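Local coordinates for protein leucyl aminopeptidase (PDB 5NTD) that probably removes N-terminal amino acids, leucine among them, from peptides at a two-manganese site to which the inhibitor bestatin binds, at residues G[111-119]-G[433-441]. Sequence-based numbering, arbitrary orientation. Where two conformers were deposited one is given.
Sequences ASRNNCPAR and RESGETCFP. With SO4 (sulfate ion), chain B.
The interface between the N-terminal and catalytic domains of this M17 aminopeptidase is made here by Cys116, on the loop joining strand 99-107 to helix 120-131, and Arg433, near the C-terminal end of helix 422-435. Carbonyl O of Arg433 meets CB of Cys116 at 3.1 Å and also receives a CA-H...O contact from its CA. With SG anti to the backbone N (chi1 176°), the sulfur too lies alongside O of Arg433 (3.1 Å), while CB packs on CA of Gly436, the positive-phi residue just after the helix. The aliphatic part of Arg433 runs along the loop backbone, CG lying 3.6 Å from O of Asn115 and CD 3.4 Å from O of Arg113.

Farther along, methyl CG2 of Thr438 faces both OD1 of Asn115 (3.8 Å) and O of Asn114, while its hydroxyl is bonded to O of His413. The Asn114 amide stands perpendicular to the Phe440 ring and meets its edge at CE1. A water lies 2.7 Å from O of Asn114 and 2.8 Å from O of Cys439, bridging loop and strand; His414 NE2 also bonds that Asn114 carbonyl.

A type I turn, Ser112 to Asn115, shapes the loop, and OG of Ser112 accepts from N of Asn114 in an ST turn. A sulfate, probably from the crystallisation liquor, makes a doubtfully short contact with N of Arg113 and a weak bond with NH2.

Between 111-119 and 433-441, van der Waals contact and a shared water replace direct hydrogen bonds; His414 links the domains directly. Ser112, Arg113 and Asn115 bond Tyr444, Glu425 and Glu447 of a second subunit, so the same turn serves both interfaces.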
# COMPACT_ATOMS: atom_id res chain seq x y z
N ALA G 111 27.78 28.12 11.57
CA ALA G 111 28.01 26.74 12.03
C ALA G 111 27.43 26.61 13.43
O ALA G 111 27.89 27.24 14.34
CB ALA G 111 29.48 26.40 12.05
N SER G 112 26.45 25.76 13.59
CA SER G 112 25.76 25.53 14.88
C SER G 112 26.74 24.79 15.82
O SER G 112 27.70 24.19 15.36
CB SER G 112 24.44 24.68 14.67
OG SER G 112 24.67 23.22 14.73
N ARG G 113 26.39 24.73 17.08
CA ARG G 113 27.20 24.01 18.09
C ARG G 113 27.38 22.52 17.84
O ARG G 113 28.20 21.88 18.45
CB ARG G 113 26.62 24.19 19.50
CG ARG G 113 25.26 23.53 19.75
CD ARG G 113 24.67 23.98 21.07
NE ARG G 113 23.42 23.34 21.40
CZ ARG G 113 22.19 23.80 21.09
NH1 ARG G 113 21.10 23.11 21.45
NH2 ARG G 113 22.03 24.95 20.42
N ASN G 114 26.55 21.94 16.98
CA ASN G 114 26.68 20.50 16.63
C ASN G 114 27.43 20.26 15.34
O ASN G 114 27.47 19.15 14.83
CB ASN G 114 25.32 19.85 16.57
CG ASN G 114 24.59 20.00 17.85
OD1 ASN G 114 23.52 20.63 17.94
ND2 ASN G 114 25.13 19.42 18.88
N ASN G 115 28.03 21.32 14.81
CA ASN G 115 28.71 21.24 13.51
C ASN G 115 30.20 21.56 13.63
O ASN G 115 30.66 22.03 14.65
CB ASN G 115 28.03 22.16 12.50
CG ASN G 115 28.16 21.67 11.06
OD1 ASN G 115 28.93 20.76 10.76
ND2 ASN G 115 27.45 22.33 10.15
N CYS G 116 30.92 21.25 12.58
CA CYS G 116 32.35 21.61 12.42
C CYS G 116 32.48 23.04 11.94
O CYS G 116 31.92 23.38 10.89
CB CYS G 116 33.01 20.70 11.41
SG CYS G 116 34.74 21.14 11.07
N PRO G 117 33.15 23.93 12.72
CA PRO G 117 33.18 25.37 12.40
C PRO G 117 33.76 25.70 11.04
O PRO G 117 33.38 26.68 10.42
CB PRO G 117 34.08 25.95 13.49
CG PRO G 117 33.94 25.02 14.64
CD PRO G 117 33.69 23.65 14.05
N ALA G 118 34.67 24.85 10.59
CA ALA G 118 35.28 25.05 9.27
C ALA G 118 34.36 24.69 8.06
O ALA G 118 34.74 24.87 6.92
CB ALA G 118 36.56 24.23 9.16
N ARG G 119 33.20 24.13 8.37
CA ARG G 119 32.20 23.75 7.35
C ARG G 119 32.81 23.01 6.17
O ARG G 119 32.66 23.41 5.02
CB ARG G 119 31.44 24.98 6.89
CG ARG G 119 30.60 25.62 8.00
CD ARG G 119 29.45 24.73 8.47
NE ARG G 119 28.62 24.28 7.37
CZ ARG G 119 27.59 24.95 6.86
NH1 ARG G 119 26.95 24.47 5.81
NH2 ARG G 119 27.23 26.14 7.32
N ARG G 433 33.13 16.88 15.50
CA ARG G 433 33.21 18.31 15.21
C ARG G 433 34.57 18.72 14.65
O ARG G 433 34.67 19.58 13.80
CB ARG G 433 32.86 19.13 16.43
CG ARG G 433 31.36 19.22 16.72
CD ARG G 433 31.02 20.14 17.90
NE ARG G 433 30.78 19.36 19.12
CZ ARG G 433 31.60 19.21 20.17
NH1 ARG G 433 32.78 19.84 20.25
NH2 ARG G 433 31.20 18.42 21.15
N GLU G 434 35.61 18.10 15.18
CA GLU G 434 36.99 18.38 14.73
C GLU G 434 37.27 17.78 13.35
O GLU G 434 37.83 18.44 12.49
CB GLU G 434 38.02 17.82 15.71
CG GLU G 434 38.17 18.65 16.98
CD GLU G 434 38.80 20.01 16.72
OE1 GLU G 434 39.84 20.08 16.01
OE2 GLU G 434 38.28 21.00 17.28
N SER G 435 36.87 16.53 13.17
CA SER G 435 37.09 15.82 11.89
C SER G 435 36.19 16.27 10.76
O SER G 435 36.47 16.04 9.60
CB SER G 435 36.91 14.32 12.06
OG SER G 435 35.53 14.00 12.33
N GLY G 436 35.07 16.87 11.12
CA GLY G 436 34.00 17.18 10.14
C GLY G 436 32.97 16.05 9.95
O GLY G 436 31.91 16.26 9.37
N GLU G 437 33.31 14.86 10.43
CA GLU G 437 32.45 13.65 10.30
C GLU G 437 31.52 13.60 11.50
O GLU G 437 31.72 12.87 12.48
CB GLU G 437 33.29 12.41 10.09
CG GLU G 437 34.01 12.52 8.74
CD GLU G 437 34.88 11.35 8.34
OE1 GLU G 437 34.99 10.40 9.12
OE2 GLU G 437 35.44 11.40 7.22
N THR G 438 30.54 14.49 11.45
CA THR G 438 29.76 14.89 12.63
C THR G 438 28.80 13.80 13.12
O THR G 438 28.34 13.01 12.35
CB THR G 438 28.94 16.16 12.37
OG1 THR G 438 28.28 16.04 11.12
CG2 THR G 438 29.83 17.37 12.33
N CYS G 439 28.57 13.80 14.42
CA CYS G 439 27.68 12.91 15.12
C CYS G 439 26.69 13.68 15.98
O CYS G 439 26.85 14.87 16.24
CB CYS G 439 28.44 11.90 16.00
SG CYS G 439 29.64 10.93 15.08
N PHE G 440 25.68 12.96 16.46
CA PHE G 440 24.74 13.50 17.45
C PHE G 440 24.16 12.37 18.29
O PHE G 440 23.93 11.28 17.78
CB PHE G 440 23.63 14.28 16.75
CG PHE G 440 22.83 15.12 17.69
CD1 PHE G 440 23.37 16.34 18.17
CD2 PHE G 440 21.64 14.67 18.21
CE1 PHE G 440 22.67 17.11 19.08
CE2 PHE G 440 20.95 15.42 19.14
CZ PHE G 440 21.45 16.64 19.57
N PRO G 441 23.98 12.60 19.60
CA PRO G 441 23.49 11.49 20.42
C PRO G 441 22.04 11.15 20.23
O PRO G 441 21.21 12.02 19.91
CB PRO G 441 23.68 11.98 21.85
CG PRO G 441 24.11 13.38 21.78
CD PRO G 441 24.16 13.82 20.37
S SO4 B . 24.50 27.50 18.64
O1 SO4 B . 23.39 28.23 18.00
O2 SO4 B . 25.75 28.22 18.34
O3 SO4 B . 24.22 27.47 20.09
O4 SO4 B . 24.59 26.13 18.18
O HOH W 1 27.96 17.33 16.77